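PDB 6MPZ: double Glycine Motif Protease domain from AMS/PCAT Transporter from Lachnospiraceae bacterium C6A11, which probably cleaves the leader peptide from precursor peptides after a double-glycine motif, as the C39 cysteine peptidase domain of a peptide-exporting AMS/PCAT transporter. Local coordinates for residues Y78-E83 with G136-F141; P8-R13 with E88-C93. One frame throughout, in Å; residues are numbered along the deposited sequence.

Contact 1 of 2, residues Y78-E83 with G136-F141; sequences YRYEPE and GICLIF. With 16P (3,6,9,12,15,18-hexaoxaicosane), chain I.
Gly136 accepts a backbone hydrogen bond from Tyr80: Tyr80 N lies 2.8 Å from Gly136 O. Positive phi (118°) lets the chain turn its corner here, and Gly136 CA passes close to Tyr80 O. Ile137 forms a non-hydrogen-bonded antiparallel pair with Arg79. Its CD1 sits over one face of the Arg79 guanidinium, 3.5 Å from Arg79 NH1. At the edge of that group, Arg79 NH1 lies 2.7 Å from O1 of the bound hexaoxaicosane. The arginine chain is extended through chi1 and chi2, and its CG and CD run along the same polyether; the bend at chi3 then turns the guanidinium.

Cys138 makes the hydrogen-bonded pair with Tyr78. Tyr78 N points almost straight at Cys138 O (2.9 Å), and Cys138 N returns a bond to Tyr78 O. On this face the sulfur, anti to the backbone N (chi1 175°), lies at the edge of the Tyr80 ring, with Cys138 SG 4.1 Å from Tyr80 CE2. Ile140 brings CG1 to 4.0 Å from Tyr78 CD1, the two side chains crossing at about a right angle.

Main-chain bonds set the pairing, and the side chains add packing on both faces. One face, with Tyr78 and Cys138, carries an aromatic ring and a thiol sulfur; the other, with Arg79 and Ile137, offers a cation and a methyl. Arg79 N, on the outer strand, is hydrogen-bonded to the bound peptide, consistent with leader-peptide recognition.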
ATOM      1  N   TYR A  78      -8.091   6.712   1.046  1.00 29.05           N
ATOM      2  CA  TYR A  78      -9.459   6.604   0.608  1.00 27.73           C
ATOM      3  C   TYR A  78     -10.093   5.348   1.152  1.00 26.69           C
ATOM      4  O   TYR A  78      -9.428   4.346   1.361  1.00 23.90           O
ATOM      5  CB  TYR A  78      -9.509   6.494  -0.906  1.00 32.46           C
ATOM      6  CG  TYR A  78      -9.197   7.757  -1.667  1.00 33.89           C
ATOM      7  CD1 TYR A  78      -7.922   8.059  -2.022  1.00 36.29           C
ATOM      8  CD2 TYR A  78     -10.202   8.606  -2.074  1.00 37.73           C
ATOM      9  CE1 TYR A  78      -7.631   9.192  -2.755  1.00 36.84           C
ATOM     10  CE2 TYR A  78      -9.928   9.741  -2.818  1.00 38.57           C
ATOM     11  CZ  TYR A  78      -8.633  10.014  -3.149  1.00 38.36           C
ATOM     12  OH  TYR A  78      -8.346  11.138  -3.866  1.00 44.44           O
ATOM     13  N   ARG A  79     -11.401   5.430   1.369  1.00 26.47           N
ATOM     14  CA  ARG A  79     -12.257   4.278   1.483  1.00 28.52           C
ATOM     15  C   ARG A  79     -12.959   4.114   0.117  1.00 29.38           C
ATOM     16  O   ARG A  79     -13.596   5.051  -0.382  1.00 29.16           O
ATOM     17  CB  ARG A  79     -13.275   4.483   2.563  1.00 29.89           C
ATOM     18  CG  ARG A  79     -14.307   3.392   2.664  1.00 29.84           C
ATOM     19  CD  ARG A  79     -15.094   3.573   3.952  1.00 35.68           C
ATOM     20  NE  ARG A  79     -15.144   2.277   4.572  1.00 38.27           N
ATOM     21  CZ  ARG A  79     -14.533   1.897   5.680  1.00 38.09           C
ATOM     22  NH1 ARG A  79     -13.866   2.737   6.461  1.00 37.69           N
ATOM     23  NH2 ARG A  79     -14.696   0.619   6.048  1.00 44.34           N
ATOM     24  N   TYR A  80     -12.793   2.919  -0.462  1.00 29.09           N
ATOM     25  CA  TYR A  80     -13.295   2.557  -1.776  1.00 29.89           C
ATOM     26  C   TYR A  80     -13.964   1.211  -1.599  1.00 30.67           C
ATOM     27  O   TYR A  80     -13.444   0.365  -0.926  1.00 29.11           O
ATOM     28  CB  TYR A  80     -12.165   2.310  -2.746  1.00 27.95           C
ATOM     29  CG  TYR A  80     -11.454   3.507  -3.333  1.00 27.52           C
ATOM     30  CD1 TYR A  80     -12.120   4.655  -3.666  1.00 30.30           C
ATOM     31  CD2 TYR A  80     -10.092   3.436  -3.620  1.00 32.42           C
ATOM     32  CE1 TYR A  80     -11.446   5.744  -4.248  1.00 31.82           C
ATOM     33  CE2 TYR A  80      -9.406   4.526  -4.192  1.00 31.89           C
ATOM     34  CZ  TYR A  80     -10.093   5.654  -4.502  1.00 32.02           C
ATOM     35  OH  TYR A  80      -9.416   6.689  -5.053  1.00 35.97           O
ATOM     36  N   GLU A  81     -15.099   1.020  -2.232  1.00 31.77           N
ATOM     37  CA  GLU A  81     -15.599  -0.339  -2.483  1.00 34.96           C
ATOM     38  C   GLU A  81     -14.738  -0.957  -3.589  1.00 31.40           C
ATOM     39  O   GLU A  81     -14.092  -0.224  -4.373  1.00 24.08           O
ATOM     40  CB  GLU A  81     -17.085  -0.302  -2.844  1.00 41.89           C
ATOM     41  CG  GLU A  81     -17.470   0.567  -4.003  1.00 47.46           C
ATOM     42  CD  GLU A  81     -18.839   1.136  -3.864  1.00 55.03           C
ATOM     43  OE1 GLU A  81     -19.713   0.477  -3.200  1.00 53.50           O
ATOM     44  OE2 GLU A  81     -18.955   2.259  -4.414  1.00 50.48           O
ATOM     45  N   PRO A  82     -14.679  -2.305  -3.630  1.00 28.42           N
ATOM     46  CA  PRO A  82     -13.889  -3.022  -4.611  1.00 31.45           C
ATOM     47  C   PRO A  82     -14.053  -2.525  -6.048  1.00 31.66           C
ATOM     48  O   PRO A  82     -13.045  -2.323  -6.701  1.00 36.79           O
ATOM     49  CB  PRO A  82     -14.388  -4.463  -4.470  1.00 31.76           C
ATOM     50  CG  PRO A  82     -14.844  -4.589  -3.092  1.00 28.88           C
ATOM     51  CD  PRO A  82     -15.382  -3.230  -2.718  1.00 30.40           C
ATOM     52  N   GLU A  83     -15.298  -2.294  -6.500  1.00 32.11           N
ATOM     53  CA  GLU A  83     -15.565  -1.885  -7.864  1.00 34.51           C
ATOM     54  C   GLU A  83     -14.963  -0.496  -8.191  1.00 33.46           C
ATOM     55  O   GLU A  83     -14.559  -0.218  -9.329  1.00 31.99           O
ATOM     56  CB  GLU A  83     -17.087  -1.923  -8.178  1.00 39.14           C
ATOM     57  CG  GLU A  83     -17.925  -0.712  -7.719  1.00 44.57           C
ATOM     58  CD  GLU A  83     -19.350  -0.632  -8.341  1.00 44.78           C
ATOM     59  OE1 GLU A  83     -20.234  -0.458  -7.513  1.00 44.11           O
ATOM     60  OE2 GLU A  83     -19.611  -0.728  -9.613  1.00 44.91           O
ATOM     61  N   GLY A 136     -11.371  -2.144   2.239  1.00 28.50           N
ATOM     62  CA  GLY A 136     -11.880  -0.888   1.767  1.00 25.75           C
ATOM     63  C   GLY A 136     -10.919   0.258   1.853  1.00 28.10           C
ATOM     64  O   GLY A 136     -11.134   1.258   1.134  1.00 30.22           O
ATOM     65  N   ILE A 137      -9.870   0.152   2.689  1.00 30.00           N
ATOM     66  CA  ILE A 137      -8.922   1.274   2.886  1.00 30.56           C
ATOM     67  C   ILE A 137      -7.710   1.153   1.911  1.00 29.03           C
ATOM     68  O   ILE A 137      -7.056   0.127   1.863  1.00 26.37           O
ATOM     69  CB  ILE A 137      -8.383   1.352   4.343  1.00 31.38           C
ATOM     70  CG1 ILE A 137      -9.528   1.363   5.388  1.00 36.35           C
ATOM     71  CG2 ILE A 137      -7.520   2.591   4.514  1.00 31.28           C
ATOM     72  CD1 ILE A 137     -10.539   2.504   5.275  1.00 35.24           C
ATOM     73  N   CYS A 138      -7.392   2.256   1.221  1.00 27.12           N
ATOM     74  CA  CYS A 138      -6.473   2.279   0.135  1.00 29.26           C
ATOM     75  C   CYS A 138      -5.642   3.526   0.256  1.00 30.41           C
ATOM     76  O   CYS A 138      -6.194   4.611   0.340  1.00 29.76           O
ATOM     77  CB  CYS A 138      -7.223   2.331  -1.204  1.00 29.91           C
ATOM     78  SG  CYS A 138      -6.156   2.503  -2.667  1.00 33.73           S
ATOM     79  N   LEU A 139      -4.327   3.372   0.236  1.00 30.80           N
ATOM     80  CA  LEU A 139      -3.446   4.515   0.303  1.00 32.48           C
ATOM     81  C   LEU A 139      -2.888   4.681  -1.093  1.00 31.71           C
ATOM     82  O   LEU A 139      -2.347   3.751  -1.629  1.00 29.46           O
ATOM     83  CB  LEU A 139      -2.339   4.291   1.348  1.00 30.71           C
ATOM     84  CG  LEU A 139      -2.806   3.722   2.721  1.00 33.02           C
ATOM     85  CD1 LEU A 139      -1.629   3.371   3.630  1.00 31.39           C
ATOM     86  CD2 LEU A 139      -3.819   4.629   3.411  1.00 32.76           C
ATOM     87  N   ILE A 140      -3.010   5.906  -1.617  1.00 30.10           N
ATOM     88  CA  ILE A 140      -2.826   6.271  -2.991  1.00 30.26           C
ATOM     89  C   ILE A 140      -1.699   7.298  -3.001  1.00 33.10           C
ATOM     90  O   ILE A 140      -1.680   8.210  -2.163  1.00 36.57           O
ATOM     91  CB  ILE A 140      -4.155   6.848  -3.547  1.00 32.42           C
ATOM     92  CG1 ILE A 140      -5.206   5.728  -3.708  1.00 32.27           C
ATOM     93  CG2 ILE A 140      -3.950   7.639  -4.849  1.00 30.80           C
ATOM     94  CD1 ILE A 140      -5.031   4.912  -4.975  1.00 32.46           C
ATOM     95  N   PHE A 141      -0.728   7.109  -3.899  1.00 31.49           N
ATOM     96  CA  PHE A 141       0.496   7.903  -3.891  1.00 29.96           C
ATOM     97  C   PHE A 141       0.744   8.496  -5.250  1.00 33.08           C
ATOM     98  O   PHE A 141       0.373   7.912  -6.265  1.00 33.69           O
ATOM     99  CB  PHE A 141       1.715   7.064  -3.475  1.00 28.69           C
ATOM    100  CG  PHE A 141       1.554   6.372  -2.148  1.00 29.04           C
ATOM    101  CD1 PHE A 141       1.834   7.038  -0.963  1.00 27.63           C
ATOM    102  CD2 PHE A 141       1.123   5.054  -2.075  1.00 26.54           C
ATOM    103  CE1 PHE A 141       1.666   6.408   0.247  1.00 27.18           C
ATOM    104  CE2 PHE A 141       0.970   4.444  -0.860  1.00 23.96           C
ATOM    105  CZ  PHE A 141       1.245   5.104   0.290  1.00 24.42           C
TER
HETATM  106  C1  16P I 300     -12.083   2.147   9.295  1.00 44.39           C
HETATM  107  C2  16P I 300     -12.408   3.653   9.344  1.00 45.50           C
HETATM  108  O1  16P I 300     -13.749   3.925   8.861  1.00 44.65           O
HETATM  109  C3  16P I 300     -14.149   5.294   8.714  1.00 39.21           C
HETATM  110  C4  16P I 300     -15.510   5.305   7.991  1.00 38.09           C
HETATM  111  O2  16P I 300     -15.676   6.529   7.235  1.00 36.78           O
HETATM  112  C5  16P I 300     -15.134   6.356   5.930  1.00 33.74           C
HETATM  113  C6  16P I 300     -15.212   7.503   4.923  1.00 33.68           C
HETATM  114  O3  16P I 300     -16.121   6.997   3.915  1.00 31.04           O
HETATM  115  C7  16P I 300     -15.974   7.486   2.607  1.00 31.79           C
HETATM  116  C8  16P I 300     -17.135   7.033   1.739  1.00 33.17           C
HETATM  117  O4  16P I 300     -17.441   5.610   1.969  1.00 37.55           O
HETATM  118  C9  16P I 300     -17.253   4.738   0.864  1.00 37.83           C
HETATM  119  C10 16P I 300     -18.258   3.606   0.813  1.00 41.71           C
HETATM  120  O5  16P I 300     -19.331   4.040  -0.052  1.00 47.06           O
HETATM  121  C11 16P I 300     -20.330   3.048  -0.350  1.00 47.91           C
HETATM  122  C12 16P I 300     -21.748   3.529   0.020  1.00 46.97           C
HETATM  123  O6  16P I 300     -22.656   2.436   0.321  1.00 44.89           O
HETATM  124  C13 16P I 300     -22.854   2.089   1.707  1.00 43.93           C
HETATM  125  C14 16P I 300     -23.689   0.830   1.892  1.00 43.59           C

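Contact 2 of 2, residues P8-R13 with E88-C93; sequences PVTRGR and EGTFPC
Phe91 has its CG anti to the carbonyl carbon (chi1 -44°), which swings the ring back beside its own backbone N, where it meets the carbonyl oxygen of Val9 obliquely. Phe91 CD2 therefore comes 3.4 Å from Val9 O. Thr90 turns its hydroxyl between the backbone N and the carbonyl carbon (chi1 72°), and this sets OG1 beside the proline ring, with Thr90 OG1 4.0 Å from Pro8 CB.

Val9 and Phe91 form a single antiparallel bridge, a hydrogen-bonded pair. Val9 N donates a hydrogen bond to Phe91 O, 2.9 Å away. In return Phe91 N donates to Val9 O at 2.8 Å, with a more bent angle of 151°. Each of these oxygens also receives a CA-H contact: Phe91 O from Pro8 CA, and Val9 O from Thr90 CA. Pro8 CB lies 3.7 Å from Phe91 O, which adds an apolar neighbour to that oxygen.

The remaining touches are looser. The methyls Thr10 CG2 and Thr90 CG2 are 4.4 Å apart at the exposed end. Gly12 O approaches Phe91 CD2 obliquely, at 4.0 Å; it is buried here without a hydrogen-bonding partner. One face of the Phe91 ring is lined, off centre, by the carbonyl carbon of Gly89. A cis peptide bond joins Phe91 to Pro92, just beyond the bridge.

The bridge fastens the N-terminal segment across the loop between helix 82-88 and strand 93-97. Val9 and Pro92 both rest on Tyr38 of helix 27-38. Phe91 packs on Leu105 of strand 101-109, and Thr90 on Ile140 of strand 137-142.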
ATOM      1  N   PRO A   8       2.493   7.041 -11.490  1.00 40.18           N
ATOM      2  CA  PRO A   8       1.618   5.910 -11.224  1.00 39.17           C
ATOM      3  C   PRO A   8       0.979   5.403 -12.514  1.00 38.86           C
ATOM      4  O   PRO A   8       0.807   6.148 -13.463  1.00 40.43           O
ATOM      5  CB  PRO A   8       0.552   6.474 -10.268  1.00 38.73           C
ATOM      6  CG  PRO A   8       0.892   7.895  -9.991  1.00 38.39           C
ATOM      7  CD  PRO A   8       1.930   8.314 -10.973  1.00 42.11           C
ATOM      8  N   VAL A   9       0.659   4.120 -12.520  1.00 36.44           N
ATOM      9  CA  VAL A   9      -0.039   3.473 -13.589  1.00 35.52           C
ATOM     10  C   VAL A   9      -1.521   3.549 -13.280  1.00 36.09           C
ATOM     11  O   VAL A   9      -1.968   3.200 -12.177  1.00 36.36           O
ATOM     12  CB  VAL A   9       0.416   1.991 -13.664  1.00 38.25           C
ATOM     13  CG1 VAL A   9      -0.507   1.127 -14.532  1.00 38.36           C
ATOM     14  CG2 VAL A   9       1.858   1.957 -14.183  1.00 43.19           C
ATOM     15  N   THR A  10      -2.295   3.965 -14.260  1.00 38.04           N
ATOM     16  CA  THR A  10      -3.754   3.957 -14.164  1.00 38.93           C
ATOM     17  C   THR A  10      -4.416   2.887 -15.018  1.00 43.89           C
ATOM     18  O   THR A  10      -5.622   2.722 -14.904  1.00 41.48           O
ATOM     19  CB  THR A  10      -4.326   5.287 -14.621  1.00 38.26           C
ATOM     20  OG1 THR A  10      -4.372   5.302 -16.038  1.00 40.22           O
ATOM     21  CG2 THR A  10      -3.465   6.458 -14.158  1.00 39.53           C
ATOM     22  N   ARG A  11      -3.655   2.189 -15.882  1.00 54.05           N
ATOM     23  CA  ARG A  11      -4.236   1.294 -16.909  1.00 57.98           C
ATOM     24  C   ARG A  11      -4.026  -0.186 -16.612  1.00 57.37           C
ATOM     25  O   ARG A  11      -4.993  -0.892 -16.355  1.00 75.57           O
ATOM     26  CB  ARG A  11      -3.698   1.633 -18.292  1.00 63.19           C
ATOM     27  CG  ARG A  11      -4.795   1.644 -19.381  1.00 69.82           C
ATOM     28  CD  ARG A  11      -5.089   2.967 -20.084  1.00 73.20           C
ATOM     29  NE  ARG A  11      -6.344   3.629 -19.681  1.00 79.45           N
ATOM     30  CZ  ARG A  11      -6.807   4.770 -20.180  1.00 80.41           C
ATOM     31  NH1 ARG A  11      -6.166   5.420 -21.152  1.00 84.95           N
ATOM     32  NH2 ARG A  11      -7.947   5.273 -19.707  1.00 74.47           N
ATOM     33  N   GLY A  12      -2.793  -0.664 -16.652  1.00 54.83           N
ATOM     34  CA  GLY A  12      -2.540  -2.100 -16.475  1.00 52.51           C
ATOM     35  C   GLY A  12      -1.997  -2.341 -15.095  1.00 48.15           C
ATOM     36  O   GLY A  12      -2.603  -1.950 -14.140  1.00 47.67           O
ATOM     37  N   ARG A  13      -0.822  -2.945 -15.011  1.00 49.59           N
ATOM     38  CA  ARG A  13      -0.194  -3.281 -13.754  1.00 48.82           C
ATOM     39  C   ARG A  13       1.149  -2.561 -13.643  1.00 48.49           C
ATOM     40  O   ARG A  13       1.818  -2.322 -14.639  1.00 49.67           O
ATOM     41  CB  ARG A  13      -0.015  -4.785 -13.643  1.00 47.22           C
ATOM     42  CG  ARG A  13      -1.340  -5.518 -13.665  1.00 53.64           C
ATOM     43  CD  ARG A  13      -1.172  -7.035 -13.785  1.00 55.83           C
ATOM     44  NE  ARG A  13      -0.676  -7.424 -15.105  1.00 56.12           N
ATOM     45  CZ  ARG A  13      -0.019  -8.552 -15.380  1.00 62.46           C
ATOM     46  NH1 ARG A  13       0.232  -9.484 -14.437  1.00 66.45           N
ATOM     47  NH2 ARG A  13       0.378  -8.778 -16.635  1.00 61.78           N
ATOM     48  N   GLU A  88     -11.001   3.434 -10.404  1.00 35.26           N
ATOM     49  CA  GLU A  88     -10.325   4.705 -10.143  1.00 37.43           C
ATOM     50  C   GLU A  88      -8.953   4.590  -9.449  1.00 32.79           C
ATOM     51  O   GLU A  88      -8.232   5.592  -9.353  1.00 27.52           O
ATOM     52  CB  GLU A  88     -11.200   5.557  -9.211  1.00 44.42           C
ATOM     53  CG  GLU A  88     -12.709   5.580  -9.440  1.00 52.77           C
ATOM     54  CD  GLU A  88     -13.288   6.943  -9.769  1.00 52.21           C
ATOM     55  OE1 GLU A  88     -12.646   7.571 -10.610  1.00 58.48           O
ATOM     56  OE2 GLU A  88     -14.335   7.343  -9.215  1.00 56.73           O
ATOM     57  N   GLY A  89      -8.596   3.409  -8.947  1.00 24.70           N
ATOM     58  CA  GLY A  89      -7.291   3.242  -8.313  1.00 28.36           C
ATOM     59  C   GLY A  89      -6.123   3.606  -9.205  1.00 29.18           C
ATOM     60  O   GLY A  89      -6.258   3.584 -10.401  1.00 34.26           O
ATOM     61  N   THR A  90      -4.973   3.936  -8.626  1.00 29.40           N
ATOM     62  CA  THR A  90      -3.734   4.050  -9.365  1.00 28.17           C
ATOM     63  C   THR A  90      -2.720   3.180  -8.655  1.00 27.84           C
ATOM     64  O   THR A  90      -2.852   2.933  -7.450  1.00 25.91           O
ATOM     65  CB  THR A  90      -3.275   5.507  -9.416  1.00 29.39           C
ATOM     66  OG1 THR A  90      -2.803   5.925  -8.116  1.00 28.24           O
ATOM     67  CG2 THR A  90      -4.432   6.363  -9.848  1.00 29.50           C
ATOM     68  N   PHE A  91      -1.715   2.715  -9.410  1.00 28.37           N
ATOM     69  CA  PHE A  91      -0.813   1.650  -8.971  1.00 28.47           C
ATOM     70  C   PHE A  91       0.652   2.047  -9.086  1.00 28.64           C
ATOM     71  O   PHE A  91       1.026   2.765 -10.011  1.00 30.90           O
ATOM     72  CB  PHE A  91      -1.128   0.353  -9.708  1.00 31.80           C
ATOM     73  CG  PHE A  91      -2.600   0.078  -9.780  1.00 30.97           C
ATOM     74  CD1 PHE A  91      -3.287  -0.326  -8.664  1.00 32.51           C
ATOM     75  CD2 PHE A  91      -3.325   0.292 -10.967  1.00 32.28           C
ATOM     76  CE1 PHE A  91      -4.678  -0.543  -8.710  1.00 31.81           C
ATOM     77  CE2 PHE A  91      -4.708   0.086 -11.021  1.00 30.56           C
ATOM     78  CZ  PHE A  91      -5.389  -0.342  -9.882  1.00 30.12           C
ATOM     79  N   PRO A  92       1.491   1.640  -8.122  1.00 29.19           N
ATOM     80  CA  PRO A  92       1.087   0.814  -6.965  1.00 28.95           C
ATOM     81  C   PRO A  92       0.362   1.661  -5.899  1.00 25.73           C
ATOM     82  O   PRO A  92       0.494   2.900  -5.870  1.00 24.73           O
ATOM     83  CB  PRO A  92       2.437   0.337  -6.424  1.00 28.66           C
ATOM     84  CG  PRO A  92       3.328   1.516  -6.676  1.00 26.74           C
ATOM     85  CD  PRO A  92       2.902   2.045  -8.017  1.00 27.78           C
ATOM     86  N   CYS A  93      -0.392   0.994  -5.068  1.00 24.66           N
ATOM     87  CA  CYS A  93      -1.070   1.604  -3.912  1.00 26.60           C
ATOM     88  C   CYS A  93      -0.992   0.568  -2.788  1.00 27.00           C
ATOM     89  O   CYS A  93      -0.751  -0.643  -3.053  1.00 27.02           O
ATOM     90  CB  CYS A  93      -2.559   1.959  -4.210  1.00 26.83           C
ATOM     91  SG  CYS A  93      -3.622   0.555  -4.716  1.00 29.67           S
TER

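In the fold
Contact 1 is partly buried and belongs to the main antiparallel sheet, where it joins outer strand 74-79 to strand 137-142. Contact 2 is a surface contact between two loops, held by one isolated bridge. Both rely on paired backbone bonds, but contact 1 adds aromatic and sulfur packing and meets ligands, while contact 2 adds carbonyl oxygens against a phenylalanine ring and a few loose apolar touches. Their centres are about 12 Å apart, and they touch directly. Cys93, where the loop of contact 2 enters strand 93-97, brings its SG to 3.8 Å from Cys138 SG. In the sheet, strand 137-142 lies between strand 74-79 and strand 93-97, which continues from contact 2.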